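Local coordinates for protein benzoylformate Decarboxylase (Polynucleobacter necessarius, PDB 4K9Q) that probably catalyses the decarboxylation of benzoylformate to benzaldehyde and carbon dioxide, using bound thiamine diphosphate and a magnesium ion, at residues A[25-30]-A[158-163]; A[99-104]-A[130-135]; A[343-348]-A[359-364]. All blocks are in the same frame, centred on the assembly; numbering follows the deposited sequence.

Contact 1 of 3, residues A[25-30]-A[158-163]; sequences GSTEET and LPLDDW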
loop_
_atom_site.group_PDB
_atom_site.type_symbol
_atom_site.label_atom_id
_atom_site.label_comp_id
_atom_site.label_asym_id
_atom_site.label_seq_id
_atom_site.Cartn_x
_atom_site.Cartn_y
_atom_site.Cartn_z
ATOM N N GLY A 25 -4.235 -9.933 -24.680
ATOM C CA GLY A 25 -2.818 -9.660 -24.840
ATOM C C GLY A 25 -2.077 -10.983 -24.764
ATOM O O GLY A 25 -2.691 -12.022 -24.532
ATOM N N SER A 26 -0.758 -10.950 -24.945
ATOM C CA SER A 26 0.029 -12.171 -25.017
ATOM C C SER A 26 -0.058 -12.980 -23.731
ATOM O O SER A 26 -0.080 -14.210 -23.764
ATOM C CB SER A 26 1.494 -11.859 -25.336
ATOM O OG SER A 26 2.111 -11.179 -24.261
ATOM N N THR A 27 -0.117 -12.280 -22.600
ATOM C CA THR A 27 -0.112 -12.935 -21.291
ATOM C C THR A 27 -1.463 -13.552 -20.913
ATOM O O THR A 27 -1.574 -14.234 -19.889
ATOM C CB THR A 27 0.339 -11.950 -20.190
ATOM O OG1 THR A 27 -0.427 -10.744 -20.297
ATOM C CG2 THR A 27 1.803 -11.609 -20.365
ATOM N N GLU A 28 -2.477 -13.330 -21.752
ATOM C CA GLU A 28 -3.801 -13.917 -21.549
ATOM C C GLU A 28 -4.094 -15.059 -22.533
ATOM O O GLU A 28 -5.094 -15.758 -22.402
ATOM C CB GLU A 28 -4.888 -12.850 -21.692
ATOM C CG GLU A 28 -4.835 -11.743 -20.633
ATOM C CD GLU A 28 -3.599 -10.862 -20.760
ATOM O OE1 GLU A 28 -3.343 -10.365 -21.870
ATOM O OE2 GLU A 28 -2.881 -10.657 -19.752
ATOM N N GLU A 29 -3.243 -15.240 -23.533
ATOM C CA GLU A 29 -3.546 -16.230 -24.566
ATOM C C GLU A 29 -3.621 -17.667 -24.037
ATOM O O GLU A 29 -4.430 -18.460 -24.514
ATOM C CB GLU A 29 -2.562 -16.109 -25.729
ATOM C CG GLU A 29 -2.797 -14.842 -26.533
ATOM C CD GLU A 29 -1.949 -14.750 -27.782
ATOM O OE1 GLU A 29 -0.833 -15.311 -27.814
ATOM O OE2 GLU A 29 -2.418 -14.120 -28.741
ATOM N N THR A 30 -2.796 -17.998 -23.047
ATOM C CA THR A 30 -2.842 -19.336 -22.464
ATOM C C THR A 30 -4.137 -19.577 -21.675
ATOM O O THR A 30 -4.604 -20.709 -21.557
ATOM C CB THR A 30 -1.612 -19.601 -21.580
ATOM O OG1 THR A 30 -1.418 -18.494 -20.694
ATOM C CG2 THR A 30 -0.372 -19.745 -22.453
ATOM N N LEU A 158 -2.569 -13.382 -12.820
ATOM C CA LEU A 158 -2.424 -14.790 -13.179
ATOM C C LEU A 158 -1.267 -15.036 -14.159
ATOM O O LEU A 158 -1.393 -14.799 -15.356
ATOM C CB LEU A 158 -3.760 -15.298 -13.748
ATOM C CG LEU A 158 -4.921 -15.139 -12.741
ATOM C CD1 LEU A 158 -6.259 -15.177 -13.405
ATOM C CD2 LEU A 158 -4.836 -16.178 -11.634
ATOM N N PRO A 159 -0.122 -15.499 -13.647
ATOM C CA PRO A 159 1.030 -15.776 -14.523
ATOM C C PRO A 159 0.682 -16.728 -15.677
ATOM O O PRO A 159 0.031 -17.743 -15.461
ATOM C CB PRO A 159 2.040 -16.418 -13.567
ATOM C CG PRO A 159 1.726 -15.787 -12.240
ATOM C CD PRO A 159 0.220 -15.645 -12.217
ATOM N N LEU A 160 1.144 -16.413 -16.882
ATOM C CA LEU A 160 0.645 -17.073 -18.093
ATOM C C LEU A 160 0.981 -18.556 -18.158
ATOM O O LEU A 160 0.290 -19.328 -18.823
ATOM C CB LEU A 160 1.176 -16.360 -19.343
ATOM C CG LEU A 160 2.680 -16.483 -19.591
ATOM C CD1 LEU A 160 2.946 -17.661 -20.521
ATOM C CD2 LEU A 160 3.213 -15.193 -20.196
ATOM N N ASP A 161 2.050 -18.937 -17.476
ATOM C CA ASP A 161 2.523 -20.318 -17.513
ATOM C C ASP A 161 1.744 -21.266 -16.604
ATOM O O ASP A 161 1.930 -22.482 -16.685
ATOM C CB ASP A 161 4.032 -20.395 -17.211
ATOM C CG ASP A 161 4.417 -19.774 -15.861
ATOM O OD1 ASP A 161 3.854 -18.727 -15.464
ATOM O OD2 ASP A 161 5.325 -20.334 -15.200
ATOM N N ASP A 162 0.873 -20.729 -15.748
ATOM C CA ASP A 162 0.156 -21.580 -14.799
ATOM C C ASP A 162 -0.867 -22.486 -15.491
ATOM O O ASP A 162 -1.100 -23.618 -15.052
ATOM C CB ASP A 162 -0.589 -20.742 -13.753
ATOM C CG ASP A 162 0.337 -20.077 -12.735
ATOM O OD1 ASP A 162 1.568 -20.290 -12.767
ATOM O OD2 ASP A 162 -0.198 -19.338 -11.886
ATOM N N TRP A 163 -1.477 -21.981 -16.561
ATOM C CA TRP A 163 -2.675 -22.585 -17.128
ATOM C C TRP A 163 -2.502 -24.004 -17.645
ATOM O O TRP A 163 -3.426 -24.809 -17.547
ATOM C CB TRP A 163 -3.265 -21.684 -18.223
ATOM C CG TRP A 163 -3.700 -20.375 -17.667
ATOM C CD1 TRP A 163 -3.101 -19.157 -17.847
ATOM C CD2 TRP A 163 -4.814 -20.151 -16.798
ATOM N NE1 TRP A 163 -3.787 -18.189 -17.149
ATOM C CE2 TRP A 163 -4.842 -18.774 -16.497
ATOM C CE3 TRP A 163 -5.793 -20.984 -16.241
ATOM C CZ2 TRP A 163 -5.812 -18.212 -15.668
ATOM C CZ3 TRP A 163 -6.758 -20.421 -15.430
ATOM C CH2 TRP A 163 -6.758 -19.050 -15.149
HETATM O O HOH W 1 -3.084 -15.411 -17.418
#
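T30 meets the backbone of L160 and the ring of W163 with one short side chain, a compact example of a helix start fastened to the turn after a strand. Its CB already lies near L160 O, 3.4 Å away. From there OG1 turns between the backbone N and the carbonyl carbon (chi1 48°) and donates to L160 O over 2.7 Å. The bond lies in the carbonyl plane, on a lone pair, with a C=O...donor angle of 123°. The same OG1 sits at the edge of the indole of W163, 3.4 Å from CD1, while CG2, beside the T30 backbone N, lies 3.7 Å from L160 O. An alanine here would probably leave L160 O without this donor and the CD1 edge of W163 less closely covered.

L160 also engages T27, crossing it at about a right angle: its CB approaches T27 O, and its CD2 reaches T27 CG2 at 3.9 Å. A water completes the join. It lies in the indole plane, accepts from W163 NE1 at 2.9 Å and donates to both T27 O and L158 O, linking the two backbones where no direct bond does.

G25 touches a thiamine diphosphate, and S26 OG bonds to Y278 OH of the second subunit, placing this loop at a subunit interface. Behind it, L158, in strand 154-159, pairs through its backbone with A96 and Q98 of strand 93-98, whereas W163 is wedged between V135 and F139 of helix 135-147 and V4 and T8 of helix 4-15.

Contact 2 of 3, residues A[99-104]-A[130-135]; sequences QTREML and ARPEDV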
loop_
_atom_site.group_PDB
_atom_site.type_symbol
_atom_site.label_atom_id
_atom_site.label_comp_id
_atom_site.label_asym_id
_atom_site.label_seq_id
_atom_site.Cartn_x
_atom_site.Cartn_y
_atom_site.Cartn_z
ATOM N N GLN A 99 3.290 -11.847 -16.460
ATOM C CA GLN A 99 4.426 -12.495 -17.116
ATOM C C GLN A 99 4.664 -13.879 -16.520
ATOM O O GLN A 99 4.266 -14.157 -15.392
ATOM C CB GLN A 99 5.690 -11.629 -17.031
ATOM C CG GLN A 99 5.952 -10.801 -18.297
ATOM C CD GLN A 99 6.453 -11.655 -19.469
ATOM O OE1 GLN A 99 6.319 -12.886 -19.474
ATOM N NE2 GLN A 99 7.030 -10.999 -20.471
ATOM N N THR A 100 5.311 -14.743 -17.292
ATOM C CA THR A 100 5.563 -16.104 -16.856
ATOM C C THR A 100 6.441 -16.167 -15.598
ATOM O O THR A 100 7.405 -15.404 -15.456
ATOM C CB THR A 100 6.210 -16.929 -17.984
ATOM O OG1 THR A 100 6.667 -18.169 -17.443
ATOM C CG2 THR A 100 7.393 -16.180 -18.581
ATOM N N ARG A 101 6.119 -17.091 -14.691
ATOM C CA ARG A 101 6.946 -17.288 -13.497
ATOM C C ARG A 101 8.396 -17.605 -13.877
ATOM O O ARG A 101 9.302 -17.443 -13.059
ATOM C CB ARG A 101 6.401 -18.411 -12.596
ATOM C CG ARG A 101 5.059 -18.111 -11.954
ATOM C CD ARG A 101 4.642 -19.206 -10.938
ATOM N NE ARG A 101 3.198 -19.140 -10.727
ATOM C CZ ARG A 101 2.608 -18.555 -9.688
ATOM N NH1 ARG A 101 1.282 -18.528 -9.620
ATOM N NH2 ARG A 101 3.340 -17.998 -8.721
ATOM N N GLU A 102 8.617 -18.055 -15.106
ATOM C CA GLU A 102 9.970 -18.368 -15.556
ATOM C C GLU A 102 10.837 -17.110 -15.587
ATOM O O GLU A 102 12.058 -17.205 -15.495
ATOM C CB GLU A 102 9.963 -19.019 -16.944
ATOM C CG GLU A 102 9.186 -20.335 -17.053
ATOM C CD GLU A 102 9.940 -21.539 -16.497
ATOM O OE1 GLU A 102 11.150 -21.436 -16.195
ATOM O OE2 GLU A 102 9.306 -22.607 -16.366
ATOM N N MET A 103 10.212 -15.935 -15.705
ATOM C CA MET A 103 10.967 -14.678 -15.812
ATOM C C MET A 103 10.597 -13.614 -14.772
ATOM O O MET A 103 11.300 -12.604 -14.631
ATOM C CB MET A 103 10.802 -14.070 -17.216
ATOM C CG MET A 103 11.390 -14.906 -18.347
ATOM S SD MET A 103 11.558 -14.006 -19.904
ATOM C CE MET A 103 9.858 -13.968 -20.507
ATOM N N LEU A 104 9.502 -13.837 -14.053
ATOM C CA LEU A 104 8.912 -12.818 -13.183
ATOM C C LEU A 104 9.891 -12.096 -12.262
ATOM O O LEU A 104 9.788 -10.888 -12.063
ATOM C CB LEU A 104 7.808 -13.432 -12.322
ATOM C CG LEU A 104 6.355 -13.165 -12.684
ATOM C CD1 LEU A 104 5.474 -13.725 -11.568
ATOM C CD2 LEU A 104 6.107 -11.656 -12.916
ATOM N N ALA A 130 0.151 -18.155 -5.155
ATOM C CA ALA A 130 1.513 -18.527 -4.792
ATOM C C ALA A 130 2.038 -19.724 -5.591
ATOM O O ALA A 130 3.226 -20.005 -5.562
ATOM C CB ALA A 130 1.606 -18.815 -3.283
ATOM N N ARG A 131 1.153 -20.424 -6.292
ATOM C CA ARG A 131 1.556 -21.518 -7.181
ATOM C C ARG A 131 0.401 -21.841 -8.139
ATOM O O ARG A 131 -0.745 -21.464 -7.881
ATOM C CB ARG A 131 1.961 -22.752 -6.370
ATOM C CG ARG A 131 0.884 -23.200 -5.453
ATOM C CD ARG A 131 1.322 -24.252 -4.434
ATOM N NE ARG A 131 0.104 -24.746 -3.821
ATOM C CZ ARG A 131 -0.110 -25.998 -3.457
ATOM N NH1 ARG A 131 0.844 -26.912 -3.604
ATOM N NH2 ARG A 131 -1.283 -26.323 -2.933
ATOM N N PRO A 132 0.702 -22.506 -9.263
ATOM C CA PRO A 132 -0.365 -22.891 -10.199
ATOM C C PRO A 132 -1.475 -23.702 -9.523
ATOM O O PRO A 132 -2.652 -23.519 -9.837
ATOM C CB PRO A 132 0.361 -23.768 -11.224
ATOM C CG PRO A 132 1.802 -23.388 -11.122
ATOM C CD PRO A 132 2.042 -22.905 -9.726
ATOM N N GLU A 133 -1.095 -24.582 -8.602
ATOM C CA GLU A 133 -2.055 -25.410 -7.874
ATOM C C GLU A 133 -3.154 -24.597 -7.185
ATOM O O GLU A 133 -4.270 -25.090 -6.985
ATOM C CB GLU A 133 -1.335 -26.278 -6.838
ATOM C CG GLU A 133 -0.542 -27.449 -7.417
ATOM C CD GLU A 133 0.848 -27.070 -7.921
ATOM O OE1 GLU A 133 1.205 -25.870 -7.931
ATOM O OE2 GLU A 133 1.598 -27.989 -8.316
ATOM N N ASP A 134 -2.842 -23.354 -6.820
ATOM C CA ASP A 134 -3.777 -22.515 -6.083
ATOM C C ASP A 134 -4.726 -21.707 -6.957
ATOM O O ASP A 134 -5.608 -21.015 -6.432
ATOM C CB ASP A 134 -3.018 -21.546 -5.180
ATOM C CG ASP A 134 -2.182 -22.264 -4.131
ATOM O OD1 ASP A 134 -2.621 -23.322 -3.627
ATOM O OD2 ASP A 134 -1.082 -21.770 -3.818
ATOM N N VAL A 135 -4.567 -21.783 -8.280
ATOM C CA VAL A 135 -5.369 -20.923 -9.153
ATOM C C VAL A 135 -6.885 -21.173 -9.046
ATOM O O VAL A 135 -7.654 -20.221 -8.874
ATOM C CB VAL A 135 -4.858 -20.926 -10.627
ATOM C CG1 VAL A 135 -5.858 -20.213 -11.553
ATOM C CG2 VAL A 135 -3.465 -20.296 -10.704
#
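R101 reaches across to A130, R131 and P132 and supplies the greater part of the buried surface, so the contact illustrates how a single arginine can join two loops largely by laying its flat end on a backbone; no hydrogen bond runs between 99-104 and 130-135 themselves. The chain leaves with CG beside the backbone N (chi1 -66°) and runs extended from CG to NE, which carries the guanidinium across to the opposing backbone. One face of that flat group then rests on the 130-135 loop: R131 CA stands 3.8 Å above the guanidinium plane, displaced toward its rim, and the carbonyl carbon of R131 lies over the same face, 3.7 Å from R101 NH1.

P132 extends this surface, its ring carbon CD lying 4.1 Å from R101 NE as the two side chains slant past each other. A130 offers backbone only; its carbonyl oxygen approaches R101 NH2 obliquely at 3.7 Å. The stronger polar partners of R101 lie outside the two segments: NH1 forms a salt bridge with D162 and a hydrogen bond with P129 O, just before A130. Both loops follow strands of the six-stranded parallel sheet in the N-terminal thiamine diphosphate-binding domain, at the same end of it, and strand 154-159, which leads to D162, runs between those two strands.

Each loop is also braced internally. T100 OG1 accepts from E102 N at 3.0 Å in an ST turn, while R131 NE makes a salt bridge to D134 OD1 at 3.1 Å; the oxygen lies close to the guanidinium plane, but NE stands above the plane of the carboxylate. The third subunit closes over this region: R101 NH2 bonds to A130 O of that neighbouring chain, and R131 NH1 forms a salt bridge with its E102.

Contact 3 of 3, residues A[343-348]-A[359-364]; sequences EDRTAM and LKENSP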
loop_
_atom_site.group_PDB
_atom_site.type_symbol
_atom_site.label_atom_id
_atom_site.label_comp_id
_atom_site.label_asym_id
_atom_site.label_seq_id
_atom_site.Cartn_x
_atom_site.Cartn_y
_atom_site.Cartn_z
ATOM N N GLU A 343 -42.160 22.036 -22.105
ATOM C CA GLU A 343 -41.206 23.001 -22.637
ATOM C C GLU A 343 -41.732 23.596 -23.946
ATOM O O GLU A 343 -42.560 22.992 -24.624
ATOM C CB GLU A 343 -39.848 22.310 -22.856
ATOM C CG GLU A 343 -38.727 23.187 -23.409
ATOM C CD GLU A 343 -38.386 24.363 -22.508
ATOM O OE1 GLU A 343 -39.011 25.437 -22.665
ATOM O OE2 GLU A 343 -37.477 24.223 -21.654
ATOM N N ASP A 344 -41.246 24.790 -24.277
ATOM C CA ASP A 344 -41.565 25.456 -25.538
ATOM C C ASP A 344 -40.875 24.750 -26.707
ATOM O O ASP A 344 -39.664 24.882 -26.895
ATOM C CB ASP A 344 -41.116 26.920 -25.457
ATOM C CG ASP A 344 -41.553 27.739 -26.656
ATOM O OD1 ASP A 344 -41.992 27.154 -27.671
ATOM O OD2 ASP A 344 -41.431 28.977 -26.584
ATOM N N ARG A 345 -41.646 24.008 -27.497
ATOM C CA ARG A 345 -41.089 23.236 -28.603
ATOM C C ARG A 345 -40.821 24.090 -29.826
ATOM O O ARG A 345 -40.246 23.615 -30.810
ATOM C CB ARG A 345 -42.018 22.081 -28.977
ATOM C CG ARG A 345 -42.221 21.104 -27.839
ATOM C CD ARG A 345 -42.918 19.854 -28.291
ATOM N NE ARG A 345 -43.251 19.022 -27.143
ATOM C CZ ARG A 345 -43.580 17.739 -27.221
ATOM N NH1 ARG A 345 -43.610 17.134 -28.398
ATOM N NH2 ARG A 345 -43.879 17.067 -26.116
ATOM N N THR A 346 -41.249 25.342 -29.773
ATOM C CA THR A 346 -41.043 26.242 -30.898
ATOM C C THR A 346 -39.664 26.894 -30.821
ATOM O O THR A 346 -39.197 27.489 -31.790
ATOM C CB THR A 346 -42.136 27.336 -30.981
ATOM O OG1 THR A 346 -41.929 28.324 -29.964
ATOM C CG2 THR A 346 -43.521 26.734 -30.835
ATOM N N ALA A 347 -39.010 26.767 -29.670
ATOM C CA ALA A 347 -37.736 27.444 -29.456
ATOM C C ALA A 347 -36.612 26.752 -30.220
ATOM O O ALA A 347 -36.563 25.522 -30.309
ATOM C CB ALA A 347 -37.405 27.546 -27.957
ATOM N N MET A 348 -35.739 27.569 -30.800
ATOM C CA MET A 348 -34.540 27.102 -31.485
ATOM C C MET A 348 -33.400 28.002 -31.046
ATOM O O MET A 348 -33.576 29.216 -30.945
ATOM C CB MET A 348 -34.704 27.196 -33.001
ATOM C CG MET A 348 -35.328 25.984 -33.630
ATOM S SD MET A 348 -34.138 24.656 -33.899
ATOM C CE MET A 348 -35.185 23.496 -34.777
ATOM N N LEU A 359 -38.647 12.104 -26.593
ATOM C CA LEU A 359 -38.214 10.729 -26.387
ATOM C C LEU A 359 -39.227 9.974 -25.522
ATOM O O LEU A 359 -39.629 8.860 -25.856
ATOM C CB LEU A 359 -36.836 10.692 -25.739
ATOM C CG LEU A 359 -35.683 11.268 -26.544
ATOM C CD1 LEU A 359 -34.411 11.201 -25.711
ATOM C CD2 LEU A 359 -35.518 10.486 -27.834
ATOM N N LYS A 360 -39.649 10.592 -24.426
ATOM C CA LYS A 360 -40.588 9.954 -23.509
ATOM C C LYS A 360 -41.902 9.574 -24.211
ATOM O O LYS A 360 -42.357 8.426 -24.124
ATOM C CB LYS A 360 -40.835 10.860 -22.294
ATOM C CG LYS A 360 -41.918 10.385 -21.351
ATOM C CD LYS A 360 -41.567 9.061 -20.708
ATOM C CE LYS A 360 -42.743 8.533 -19.895
ATOM N NZ LYS A 360 -42.389 7.328 -19.105
ATOM N N GLU A 361 -42.492 10.524 -24.931
ATOM C CA GLU A 361 -43.812 10.300 -25.516
ATOM C C GLU A 361 -43.798 9.296 -26.666
ATOM O O GLU A 361 -44.853 8.832 -27.093
ATOM C CB GLU A 361 -44.455 11.624 -25.950
ATOM C CG GLU A 361 -43.771 12.293 -27.113
ATOM C CD GLU A 361 -44.216 13.738 -27.315
ATOM O OE1 GLU A 361 -44.950 14.283 -26.456
ATOM O OE2 GLU A 361 -43.816 14.333 -28.335
ATOM N N ASN A 362 -42.607 8.957 -27.159
ATOM C CA ASN A 362 -42.473 7.963 -28.221
ATOM C C ASN A 362 -41.823 6.660 -27.755
ATOM O O ASN A 362 -41.515 5.793 -28.574
ATOM C CB ASN A 362 -41.686 8.535 -29.405
ATOM C CG ASN A 362 -42.465 9.595 -30.165
ATOM O OD1 ASN A 362 -43.403 9.285 -30.902
ATOM N ND2 ASN A 362 -42.063 10.852 -30.007
ATOM N N SER A 363 -41.603 6.538 -26.447
ATOM C CA SER A 363 -40.969 5.342 -25.888
ATOM C C SER A 363 -41.992 4.251 -25.606
ATOM O O SER A 363 -43.107 4.536 -25.165
ATOM C CB SER A 363 -40.232 5.668 -24.587
ATOM O OG SER A 363 -39.108 6.501 -24.806
ATOM N N PRO A 364 -41.608 2.989 -25.838
ATOM C CA PRO A 364 -42.487 1.898 -25.417
ATOM C C PRO A 364 -42.547 1.813 -23.899
ATOM O O PRO A 364 -41.710 2.399 -23.195
ATOM C CB PRO A 364 -41.818 0.654 -26.015
ATOM C CG PRO A 364 -40.412 1.035 -26.238
ATOM C CD PRO A 364 -40.413 2.504 -26.548
#
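R345 and E361 carry the entire contact, their side chains coming from opposite directions to form an end-on, bidentate salt bridge. NH1 of R345 donates to OE2 of E361 at 2.8 Å, with an N-H...acceptor angle of 163°. NH2 donates to OE1 of E361 at 3.0 Å, nearly straight at 169°. Both acceptors lie close to the guanidinium plane, yet the carboxylate is twisted by 41° against it, so OE2 is approached on its syn side while OE1 is met from above the carboxylate plane. Two bonds to two different oxygens should limit rotation of either group more than one bond could. R345 leaves with CG anti to its carbonyl carbon, beside the backbone N, and runs extended from CG to NE, and E361 is extended beyond CG; together they span backbones whose nearest CA atoms, those of R345 and L359, are 13.0 Å apart. E357, one turn earlier on the helix, adds only a weak, long ion pair to R345 NH2.

Hydrogen bonds local to each segment shape the two ends of the bridge. D344 to A347 form a type I beta turn, on which an Asx turn is superposed: D344 OD1 accepts from T346 N at 2.9 Å and also from T346 OG1 at 2.6 Å. At the other end, L359 O receives S363 OG, 2.6 Å away, from one face of its carbonyl plane and N362 N from the other, where the helix gives way to a loop. S363 OG is also bonded to Y508 OH.

Apolar contact is supplied by neighbours. The chain of R345 lies against A354 and V358 of helix 352-361 and against L501 of helix 501-513. The salt bridge thus joins the loop between helices 315-323 and 352-361 to the last turn of helix 352-361, ahead of strand 368-372, with helix 501-513 alongside.

How the contacts relate
From the N terminus, residues 25-30 open the largest loop, which contact 1 closes some 130 residues later at 158-163. Contact 2, joining 99-104 to 130-135, is nested wholly inside it, and the two touch: R101 bonds to D161 and D162, so that the ends of three strands of the N-terminal sheet are tied together. Both contacts also reach the second subunit. Contact 3 comes in series, far along the chain and on the other side of its centre, about 52 Å from contact 1 between centres. It closes a short loop containing most of helix 352-361, and it links the preceding connecting segment to the C-terminal thiamine diphosphate-binding part.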